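GTP-binding protein (Pyrococcus horikoshii, PDB 1WXQ) probably binds GTP and may hydrolyse nucleotides through an Obg-type G domain that is joined to a TGS domain, its cellular role being unknown. Local coordinates at residues T46-K51 with Y62-G67; S56-N61 with F335-P340; W183-K188 with S208-V213. All coordinates share one frame; numbering follows the deposited sequence.

Contact 1 of 3, residues T46-K51 with Y62-G67; sequences TDHPCK and YEYRNG
His48 is gripped by Gly67, Tyr62 and Tyr64 just where strand 39-47 of the G domain gives way to the long connection leading back into its antiparallel partner, strand 68-77. The backbone N of His48 donates to Gly67 O at 3.2 Å; this bond follows the backbone bond of Thr46 with Ala69, two residues further along each chain. Gly67 turns there with positive phi (68°), a backbone shape to which a residue without a side chain is well suited.

The imidazole has CG opposite the backbone N (chi1 178°), which sets one face of the ring under Tyr64 CE2 and its edge against Tyr62. Its NE2 sends a nearly straight but long, weak bond to Tyr62 OH, 3.3 Å away. That hydroxyl probably gives its own hydrogen to Leu339 O of the TGS domain, its stronger partner. Tyr62 and His48 meet rim to rim, CE2 of the tyrosine lying 3.5 Å from CD2 of the histidine. Tyr64 instead turns its edge to a face of His48, with ring centroids 4.7 Å apart and planes at 65°. Beyond the ring, Tyr64 OH donates weakly to Cys50 O at 3.3 Å, while its CZ packs on Cys50 CB. Tyr323 of strand 319-325, in the same sheet as 343-346, also meets the His48 ring.

Since NE2 acts as a donor, the histidine probably carries its hydrogen there; the buried imidazole has only a weak partner in the phenol, which in turn couples the end of a G-domain strand to the neighbouring domain.

Contact 2 of 3, residues S56-N61 with F335-P340; sequences SPNPQN and FGNVLP
Asn58 and Val338 meet at the seam between the G domain and the ubiquitin-like (beta-grasp) TGS domain, whose connection between strands 319-325 and 343-346 supplies residues 335-340. Neither segment is helix or strand.

Hydrogen bonds come first. Asn58 pairs twice with Val338: its backbone N donates to Val338 O at 3.1 Å, and its side-chain OD1 accepts from Val338 N at 2.6 Å, tilted somewhat from the amide plane. An asparagine suits this place because its short side chain can hold an acceptor beside its own N-H, so both backbone polar groups of Val338 are satisfied by one residue. Further along, Gln60 N donates to Pro340 O at 3.0 Å. Proline has no N-H of its own to offer, and its carbonyl makes the link.

Side-chain packing is lighter. Val338 places CG1 between its backbone N and carbonyl carbon (chi1 49°), which lays that methyl against the Asn58 amide, 3.6 Å from Asn58 CG. The apolar contact is slight: Pro57 CB only grazes Leu339 CB at 4.5 Å, and Leu339, a buried residue, also rests on Tyr323 and Val325 of strand 319-325.

The planes of the Gln60 and Asn337 amides stand nearly perpendicular (84°), without a bond between them. The aliphatic part of Gln60, by contrast, lies alongside the Pro340 ring, CG of the glutamine 4.2 Å from CB of the proline.

Contact 3 of 3, residues W183-K188 with S208-V213; sequences WEAMHK and SEIRRV
Stretched out with CG opposite the backbone N (chi1 -175°) and every later torsion extended, Lys188 reaches over to Glu209, whose own chain bends at chi2 (44°), so that the two side chains cross at about a right angle. Helices 183-188 and 208-213, short pieces of longer ones, cross here at 132° with their axes 9.8 Å apart. The small Ala185 side chain points at the other helix: its CB fits against Glu209 CG at 3.9 Å and Ile210 CD1 at 4.1 Å, a methyl where a larger group would have to find room.

Above this apolar floor the charges gather. Lys188 NZ makes a weak, salt-bridged hydrogen bond with Glu209 OE1 at 3.4 Å. One helical turn on from Glu209, Arg212 lays a face of its guanidinium over the carboxylate, CD of the glutamate 3.4 Å from that plane. Arg212 NH2 is 2.8 Å from Glu209 OE2, yet the oxygen lies well off the plane, so the attraction is between charges and no N-H points at it. Lys188 NZ sits at the guanidinium edge, in its plane, though the exact spacing of these two cations is doubtful at this resolution.

With an alanine at Glu209, Lys188 and Arg212 would probably lose their shared counter-charge, and a gap would be likely to open beside the Ala185 methyl. Through Arg211 and Ser208 the second helix is held on another side to Asp139 of helix 127-147. The chemistry implies a crossing closed beneath by apolar contact of Ala185 with Ile210 and the CG of Glu209 and, toward the surface, by one carboxylate shared between two cations.

From the N terminus, the chain runs through 46-51 and 56-61 and then returns in 62-67, so contact 1 closes a short loop that carries the first half of contact 2. That half must wait until 335-340 for its partner; contacts 1 and 2 therefore cross, and they touch, with centres 12 Å apart. Contact 3 is nested inside the long loop that contact 2 closes, joining two helices of the region between strands 104-110 and 217-222. It lies on the opposite side of the chain's centre, about 36 Å from contact 1, centre to centre. Contact 1 stays within the G domain, beside contact 2, which joins that domain to the TGS domain; contact 3 pairs helices.

Contact 1 of 3, residues T46-K51 with Y62-G67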
loop_
_atom_site.group_PDB
_atom_site.type_symbol
_atom_site.label_atom_id
_atom_site.label_comp_id
_atom_site.label_asym_id
_atom_site.label_seq_id
_atom_site.Cartn_x
_atom_site.Cartn_y
_atom_site.Cartn_z
ATOM N N THR A 46 -9.065 -4.893 -10.044
ATOM C CA THR A 46 -8.365 -4.894 -11.318
ATOM C C THR A 46 -9.011 -5.994 -12.163
ATOM O O THR A 46 -9.915 -6.678 -11.697
ATOM C CB THR A 46 -6.858 -5.155 -11.112
ATOM O OG1 THR A 46 -6.162 -5.018 -12.360
ATOM C CG2 THR A 46 -6.634 -6.548 -10.535
ATOM N N ASP A 47 -8.575 -6.157 -13.403
ATOM C CA ASP A 47 -9.175 -7.170 -14.257
ATOM C C ASP A 47 -8.975 -8.595 -13.759
ATOM O O ASP A 47 -7.847 -9.059 -13.638
ATOM C CB ASP A 47 -8.627 -7.070 -15.688
ATOM C CG ASP A 47 -9.192 -5.888 -16.455
ATOM O OD1 ASP A 47 -10.384 -5.559 -16.252
ATOM O OD2 ASP A 47 -8.442 -5.302 -17.273
ATOM N N HIS A 48 -10.075 -9.285 -13.471
ATOM C CA HIS A 48 -9.995 -10.674 -13.031
ATOM C C HIS A 48 -9.602 -11.488 -14.261
ATOM O O HIS A 48 -10.139 -11.281 -15.347
ATOM C CB HIS A 48 -11.345 -11.170 -12.501
ATOM C CG HIS A 48 -11.331 -12.607 -12.077
ATOM N ND1 HIS A 48 -10.994 -13.635 -12.935
ATOM C CD2 HIS A 48 -11.572 -13.185 -10.876
ATOM C CE1 HIS A 48 -11.029 -14.781 -12.279
ATOM N NE2 HIS A 48 -11.376 -14.538 -11.028
ATOM N N PRO A 49 -8.662 -12.428 -14.106
ATOM C CA PRO A 49 -8.164 -13.272 -15.194
ATOM C C PRO A 49 -9.265 -13.713 -16.168
ATOM O O PRO A 49 -9.015 -14.057 -17.317
ATOM C CB PRO A 49 -7.481 -14.495 -14.580
ATOM C CG PRO A 49 -7.676 -14.446 -13.069
ATOM C CD PRO A 49 -8.130 -12.927 -12.847
ATOM N N CYS A 50 -10.515 -13.743 -15.666
ATOM C CA CYS A 50 -11.593 -14.249 -16.505
ATOM C C CYS A 50 -12.091 -13.213 -17.497
ATOM O O CYS A 50 -13.239 -12.781 -17.470
ATOM C CB CYS A 50 -12.730 -14.736 -15.602
ATOM S SG CYS A 50 -12.354 -16.328 -14.843
ATOM N N LYS A 51 -11.155 -12.786 -18.372
ATOM C CA LYS A 51 -11.493 -12.044 -19.584
ATOM C C LYS A 51 -10.785 -12.598 -20.831
ATOM O O LYS A 51 -10.165 -11.872 -21.599
ATOM C CB LYS A 51 -11.075 -10.592 -19.353
ATOM C CG LYS A 51 -11.940 -9.604 -20.132
ATOM C CD LYS A 51 -11.445 -8.168 -19.982
ATOM C CE LYS A 51 -10.217 -7.880 -20.852
ATOM N NZ LYS A 51 -9.900 -6.457 -20.796
ATOM N N TYR A 62 -11.255 -14.306 -2.425
ATOM C CA TYR A 62 -11.647 -13.026 -3.003
ATOM C C TYR A 62 -13.103 -12.996 -3.475
ATOM O O TYR A 62 -13.994 -13.595 -2.890
ATOM C CB TYR A 62 -10.707 -12.774 -4.182
ATOM C CG TYR A 62 -10.978 -13.758 -5.264
ATOM C CD1 TYR A 62 -10.689 -15.106 -5.064
ATOM C CD2 TYR A 62 -11.476 -13.335 -6.496
ATOM C CE1 TYR A 62 -10.901 -16.023 -6.084
ATOM C CE2 TYR A 62 -11.677 -14.249 -7.519
ATOM C CZ TYR A 62 -11.386 -15.586 -7.317
ATOM O OH TYR A 62 -11.598 -16.504 -8.326
ATOM N N GLU A 63 -13.332 -12.227 -4.556
ATOM C CA GLU A 63 -14.688 -12.108 -5.081
ATOM C C GLU A 63 -14.687 -11.666 -6.547
ATOM O O GLU A 63 -13.982 -10.747 -6.943
ATOM C CB GLU A 63 -15.443 -11.084 -4.227
ATOM C CG GLU A 63 -16.726 -10.591 -4.898
ATOM C CD GLU A 63 -17.305 -9.448 -4.094
ATOM O OE1 GLU A 63 -17.016 -9.358 -2.910
ATOM O OE2 GLU A 63 -18.053 -8.654 -4.664
ATOM N N TYR A 64 -15.552 -12.361 -7.285
ATOM C CA TYR A 64 -15.741 -12.071 -8.705
ATOM C C TYR A 64 -16.775 -10.967 -8.836
ATOM O O TYR A 64 -17.643 -10.820 -7.973
ATOM C CB TYR A 64 -16.238 -13.303 -9.465
ATOM C CG TYR A 64 -16.083 -13.184 -10.968
ATOM C CD1 TYR A 64 -16.999 -13.777 -11.836
ATOM C CD2 TYR A 64 -15.002 -12.499 -11.524
ATOM C CE1 TYR A 64 -16.840 -13.687 -13.221
ATOM C CE2 TYR A 64 -14.833 -12.405 -12.902
ATOM C CZ TYR A 64 -15.755 -12.998 -13.745
ATOM O OH TYR A 64 -15.599 -12.899 -15.109
ATOM N N ARG A 65 -16.696 -10.202 -9.922
ATOM C CA ARG A 65 -17.624 -9.095 -10.133
ATOM C C ARG A 65 -17.396 -8.472 -11.513
ATOM O O ARG A 65 -16.375 -7.828 -11.762
ATOM C CB ARG A 65 -17.409 -8.052 -9.027
ATOM C CG ARG A 65 -18.659 -7.402 -8.450
ATOM C CD ARG A 65 -18.383 -6.923 -7.019
ATOM N NE ARG A 65 -19.260 -5.833 -6.595
ATOM C CZ ARG A 65 -19.299 -5.338 -5.361
ATOM N NH1 ARG A 65 -18.511 -5.841 -4.420
ATOM N NH2 ARG A 65 -20.121 -4.334 -5.068
ATOM N N ASN A 66 -18.349 -8.693 -12.413
ATOM C CA ASN A 66 -18.295 -8.155 -13.768
ATOM C C ASN A 66 -16.926 -8.184 -14.437
ATOM O O ASN A 66 -16.431 -7.160 -14.918
ATOM C CB ASN A 66 -18.835 -6.722 -13.773
ATOM C CG ASN A 66 -20.310 -6.654 -14.114
ATOM O OD1 ASN A 66 -20.949 -7.680 -14.373
ATOM N ND2 ASN A 66 -20.865 -5.441 -14.108
ATOM N N GLY A 67 -16.313 -9.359 -14.476
ATOM C CA GLY A 67 -15.013 -9.476 -15.111
ATOM C C GLY A 67 -13.901 -8.762 -14.371
ATOM O O GLY A 67 -12.834 -8.513 -14.934
#

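Contact 2 of 3, residues S56-N61 with F335-P340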
loop_
_atom_site.group_PDB
_atom_site.type_symbol
_atom_site.label_atom_id
_atom_site.label_comp_id
_atom_site.label_asym_id
_atom_site.label_seq_id
_atom_site.Cartn_x
_atom_site.Cartn_y
_atom_site.Cartn_z
ATOM N N SER A 56 -16.995 -18.445 -15.127
ATOM C CA SER A 56 -17.621 -18.894 -13.891
ATOM C C SER A 56 -16.587 -19.459 -12.912
ATOM O O SER A 56 -16.418 -20.661 -12.763
ATOM C CB SER A 56 -18.643 -19.976 -14.242
ATOM O OG SER A 56 -19.328 -19.612 -15.441
ATOM N N PRO A 57 -15.850 -18.536 -12.265
ATOM C CA PRO A 57 -14.864 -18.901 -11.253
ATOM C C PRO A 57 -15.539 -19.161 -9.891
ATOM O O PRO A 57 -16.534 -18.546 -9.558
ATOM C CB PRO A 57 -13.888 -17.725 -11.129
ATOM C CG PRO A 57 -14.442 -16.544 -11.931
ATOM C CD PRO A 57 -15.891 -17.087 -12.358
ATOM N N ASN A 58 -14.996 -20.102 -9.099
ATOM C CA ASN A 58 -15.531 -20.258 -7.740
ATOM C C ASN A 58 -14.569 -19.693 -6.696
ATOM O O ASN A 58 -13.782 -20.391 -6.070
ATOM C CB ASN A 58 -15.799 -21.739 -7.444
ATOM C CG ASN A 58 -15.956 -22.544 -8.711
ATOM O OD1 ASN A 58 -15.142 -23.401 -9.036
ATOM N ND2 ASN A 58 -17.109 -22.345 -9.379
ATOM N N PRO A 59 -14.597 -18.368 -6.491
ATOM C CA PRO A 59 -13.726 -17.647 -5.559
ATOM C C PRO A 59 -13.892 -18.000 -4.089
ATOM O O PRO A 59 -14.998 -18.272 -3.628
ATOM C CB PRO A 59 -14.070 -16.188 -5.840
ATOM C CG PRO A 59 -15.524 -16.266 -6.145
ATOM C CD PRO A 59 -15.577 -17.446 -7.091
ATOM N N GLN A 60 -12.780 -17.976 -3.359
ATOM C CA GLN A 60 -12.787 -18.289 -1.940
ATOM C C GLN A 60 -12.114 -17.196 -1.113
ATOM O O GLN A 60 -12.678 -16.735 -0.115
ATOM C CB GLN A 60 -12.107 -19.637 -1.694
ATOM C CG GLN A 60 -12.636 -20.753 -2.587
ATOM C CD GLN A 60 -12.361 -22.141 -2.029
ATOM O OE1 GLN A 60 -12.688 -23.153 -2.663
ATOM N NE2 GLN A 60 -11.766 -22.199 -0.837
ATOM N N ASN A 61 -10.919 -16.770 -1.518
ATOM C CA ASN A 61 -10.312 -15.729 -0.698
ATOM C C ASN A 61 -10.688 -14.336 -1.204
ATOM O O ASN A 61 -10.460 -13.321 -0.559
ATOM C CB ASN A 61 -8.798 -15.955 -0.683
ATOM C CG ASN A 61 -8.288 -16.082 -2.096
ATOM O OD1 ASN A 61 -9.013 -15.876 -3.066
ATOM N ND2 ASN A 61 -7.000 -16.449 -2.206
ATOM N N PHE A 335 -9.859 -29.368 -4.366
ATOM C CA PHE A 335 -11.214 -29.822 -4.054
ATOM C C PHE A 335 -12.187 -29.666 -5.232
ATOM O O PHE A 335 -13.372 -29.955 -5.139
ATOM C CB PHE A 335 -11.718 -29.055 -2.829
ATOM C CG PHE A 335 -10.751 -29.233 -1.698
ATOM C CD1 PHE A 335 -9.731 -28.306 -1.519
ATOM C CD2 PHE A 335 -10.837 -30.347 -0.875
ATOM C CE1 PHE A 335 -8.796 -28.497 -0.513
ATOM C CE2 PHE A 335 -9.895 -30.528 0.133
ATOM C CZ PHE A 335 -8.873 -29.605 0.319
ATOM N N GLY A 336 -11.662 -29.146 -6.358
ATOM C CA GLY A 336 -12.432 -29.221 -7.598
ATOM C C GLY A 336 -13.062 -27.890 -8.016
ATOM O O GLY A 336 -13.909 -27.827 -8.897
ATOM N N ASN A 337 -12.654 -26.805 -7.335
ATOM C CA ASN A 337 -13.131 -25.489 -7.753
ATOM C C ASN A 337 -12.120 -24.814 -8.681
ATOM O O ASN A 337 -10.931 -25.089 -8.646
ATOM C CB ASN A 337 -13.342 -24.634 -6.504
ATOM C CG ASN A 337 -14.238 -25.365 -5.541
ATOM O OD1 ASN A 337 -13.817 -26.266 -4.825
ATOM N ND2 ASN A 337 -15.504 -24.913 -5.481
ATOM N N VAL A 338 -12.630 -23.927 -9.560
ATOM C CA VAL A 338 -11.740 -23.283 -10.524
ATOM C C VAL A 338 -11.304 -21.890 -10.059
ATOM O O VAL A 338 -12.091 -21.104 -9.550
ATOM C CB VAL A 338 -12.486 -23.176 -11.853
ATOM C CG1 VAL A 338 -13.877 -22.593 -11.615
ATOM C CG2 VAL A 338 -11.725 -22.274 -12.801
ATOM N N LEU A 339 -10.008 -21.610 -10.244
ATOM C CA LEU A 339 -9.376 -20.354 -9.821
ATOM C C LEU A 339 -9.819 -19.925 -8.427
ATOM O O LEU A 339 -10.203 -18.778 -8.223
ATOM C CB LEU A 339 -9.674 -19.231 -10.815
ATOM C CG LEU A 339 -9.038 -19.355 -12.202
ATOM C CD1 LEU A 339 -9.503 -18.210 -13.083
ATOM C CD2 LEU A 339 -7.529 -19.343 -12.079
ATOM N N PRO A 340 -9.748 -20.845 -7.443
ATOM C CA PRO A 340 -10.133 -20.636 -6.040
ATOM C C PRO A 340 -9.477 -19.479 -5.283
ATOM O O PRO A 340 -10.171 -18.713 -4.608
ATOM C CB PRO A 340 -9.816 -21.983 -5.386
ATOM C CG PRO A 340 -10.002 -22.948 -6.515
ATOM C CD PRO A 340 -9.297 -22.235 -7.639
#

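Contact 3 of 3, residues W183-K188 with S208-V213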
loop_
_atom_site.group_PDB
_atom_site.type_symbol
_atom_site.label_atom_id
_atom_site.label_comp_id
_atom_site.label_asym_id
_atom_site.label_seq_id
_atom_site.Cartn_x
_atom_site.Cartn_y
_atom_site.Cartn_z
ATOM N N TRP A 183 19.943 -3.447 4.627
ATOM C CA TRP A 183 21.115 -3.607 3.778
ATOM C C TRP A 183 21.174 -2.552 2.665
ATOM O O TRP A 183 22.204 -1.929 2.432
ATOM C CB TRP A 183 21.132 -5.015 3.151
ATOM C CG TRP A 183 22.424 -5.296 2.489
ATOM C CD1 TRP A 183 23.554 -5.785 3.078
ATOM C CD2 TRP A 183 22.789 -4.942 1.154
ATOM N NE1 TRP A 183 24.609 -5.745 2.196
ATOM C CE2 TRP A 183 24.167 -5.230 1.005
ATOM C CE3 TRP A 183 22.089 -4.400 0.067
ATOM C CZ2 TRP A 183 24.858 -4.993 -0.184
ATOM C CZ3 TRP A 183 22.779 -4.162 -1.116
ATOM C CH2 TRP A 183 24.151 -4.460 -1.229
ATOM N N GLU A 184 20.060 -2.365 1.974
ATOM C CA GLU A 184 19.971 -1.415 0.874
ATOM C C GLU A 184 20.129 0.023 1.308
ATOM O O GLU A 184 20.860 0.781 0.681
ATOM C CB GLU A 184 18.625 -1.542 0.160
ATOM C CG GLU A 184 18.351 -2.899 -0.436
ATOM C CD GLU A 184 16.966 -2.972 -1.038
ATOM O OE1 GLU A 184 16.050 -2.359 -0.442
ATOM O OE2 GLU A 184 16.785 -3.642 -2.085
ATOM N N ALA A 185 19.425 0.405 2.363
ATOM C CA ALA A 185 19.491 1.775 2.843
ATOM C C ALA A 185 20.939 2.131 3.131
ATOM O O ALA A 185 21.456 3.144 2.651
ATOM C CB ALA A 185 18.645 1.921 4.093
HETATM N N MSE A 186 21.597 1.279 3.905
HETATM C CA MSE A 186 22.987 1.504 4.253
HETATM C C MSE A 186 23.839 1.613 3.003
HETATM O O MSE A 186 24.647 2.540 2.856
HETATM C CB MSE A 186 23.505 0.356 5.107
HETATM C CG MSE A 186 22.954 0.329 6.500
HETATM SE SE MSE A 186 23.823 -1.067 7.488
HETATM C CE MSE A 186 25.644 -0.749 6.924
ATOM N N HIS A 187 23.657 0.641 2.114
ATOM C CA HIS A 187 24.404 0.576 0.866
ATOM C C HIS A 187 24.219 1.860 0.078
ATOM O O HIS A 187 25.176 2.412 -0.455
ATOM C CB HIS A 187 23.930 -0.639 0.051
ATOM C CG HIS A 187 24.570 -0.767 -1.297
ATOM N ND1 HIS A 187 24.150 -0.047 -2.395
ATOM C CD2 HIS A 187 25.608 -1.527 -1.723
ATOM C CE1 HIS A 187 24.900 -0.358 -3.437
ATOM N NE2 HIS A 187 25.794 -1.253 -3.056
ATOM N N LYS A 188 22.985 2.343 0.044
ATOM C CA LYS A 188 22.636 3.546 -0.689
ATOM C C LYS A 188 23.238 4.836 -0.147
ATOM O O LYS A 188 23.438 5.788 -0.898
ATOM C CB LYS A 188 21.122 3.676 -0.735
ATOM C CG LYS A 188 20.611 4.823 -1.578
ATOM C CD LYS A 188 19.096 4.855 -1.550
ATOM C CE LYS A 188 18.566 6.095 -2.241
ATOM N NZ LYS A 188 17.082 6.045 -2.362
ATOM N N SER A 208 15.210 8.519 7.464
ATOM C CA SER A 208 14.389 9.005 6.367
ATOM C C SER A 208 14.347 7.981 5.238
ATOM O O SER A 208 13.291 7.737 4.650
ATOM C CB SER A 208 14.930 10.350 5.839
ATOM O OG SER A 208 14.742 11.403 6.789
ATOM N N GLU A 209 15.489 7.369 4.949
ATOM C CA GLU A 209 15.540 6.393 3.885
ATOM C C GLU A 209 14.678 5.185 4.215
ATOM O O GLU A 209 14.102 4.567 3.323
ATOM C CB GLU A 209 16.980 5.960 3.631
ATOM C CG GLU A 209 17.132 5.046 2.420
ATOM C CD GLU A 209 16.329 5.506 1.205
ATOM O OE1 GLU A 209 16.373 6.711 0.860
ATOM O OE2 GLU A 209 15.661 4.644 0.594
ATOM N N ILE A 210 14.577 4.853 5.496
ATOM C CA ILE A 210 13.778 3.712 5.929
ATOM C C ILE A 210 12.302 4.017 5.773
ATOM O O ILE A 210 11.530 3.163 5.330
ATOM C CB ILE A 210 14.079 3.352 7.399
ATOM C CG1 ILE A 210 15.446 2.674 7.492
ATOM C CG2 ILE A 210 13.025 2.434 7.943
ATOM C CD1 ILE A 210 15.521 1.399 6.669
ATOM N N ARG A 211 11.919 5.244 6.130
ATOM C CA ARG A 211 10.536 5.677 6.030
ATOM C C ARG A 211 10.082 5.579 4.584
ATOM O O ARG A 211 9.046 4.999 4.291
ATOM C CB ARG A 211 10.395 7.125 6.523
ATOM C CG ARG A 211 8.990 7.700 6.411
ATOM C CD ARG A 211 8.775 8.445 5.101
ATOM N NE ARG A 211 9.703 9.566 4.991
ATOM C CZ ARG A 211 9.746 10.431 3.978
ATOM N NH1 ARG A 211 8.902 10.323 2.963
ATOM N NH2 ARG A 211 10.647 11.405 3.978
ATOM N N ARG A 212 10.885 6.147 3.690
ATOM C CA ARG A 212 10.591 6.165 2.265
ATOM C C ARG A 212 10.256 4.788 1.709
ATOM O O ARG A 212 9.416 4.658 0.823
ATOM C CB ARG A 212 11.776 6.745 1.496
ATOM C CG ARG A 212 11.534 8.107 0.831
ATOM C CD ARG A 212 12.678 8.353 -0.139
ATOM N NE ARG A 212 13.074 7.063 -0.703
ATOM C CZ ARG A 212 14.218 6.818 -1.339
ATOM N NH1 ARG A 212 15.116 7.786 -1.515
ATOM N NH2 ARG A 212 14.467 5.585 -1.780
ATOM N N VAL A 213 10.915 3.765 2.238
ATOM C CA VAL A 213 10.705 2.396 1.790
ATOM C C VAL A 213 9.713 1.596 2.637
ATOM O O VAL A 213 8.975 0.770 2.097
ATOM C CB VAL A 213 12.054 1.631 1.748
ATOM C CG1 VAL A 213 11.820 0.182 1.398
ATOM C CG2 VAL A 213 12.979 2.265 0.728
#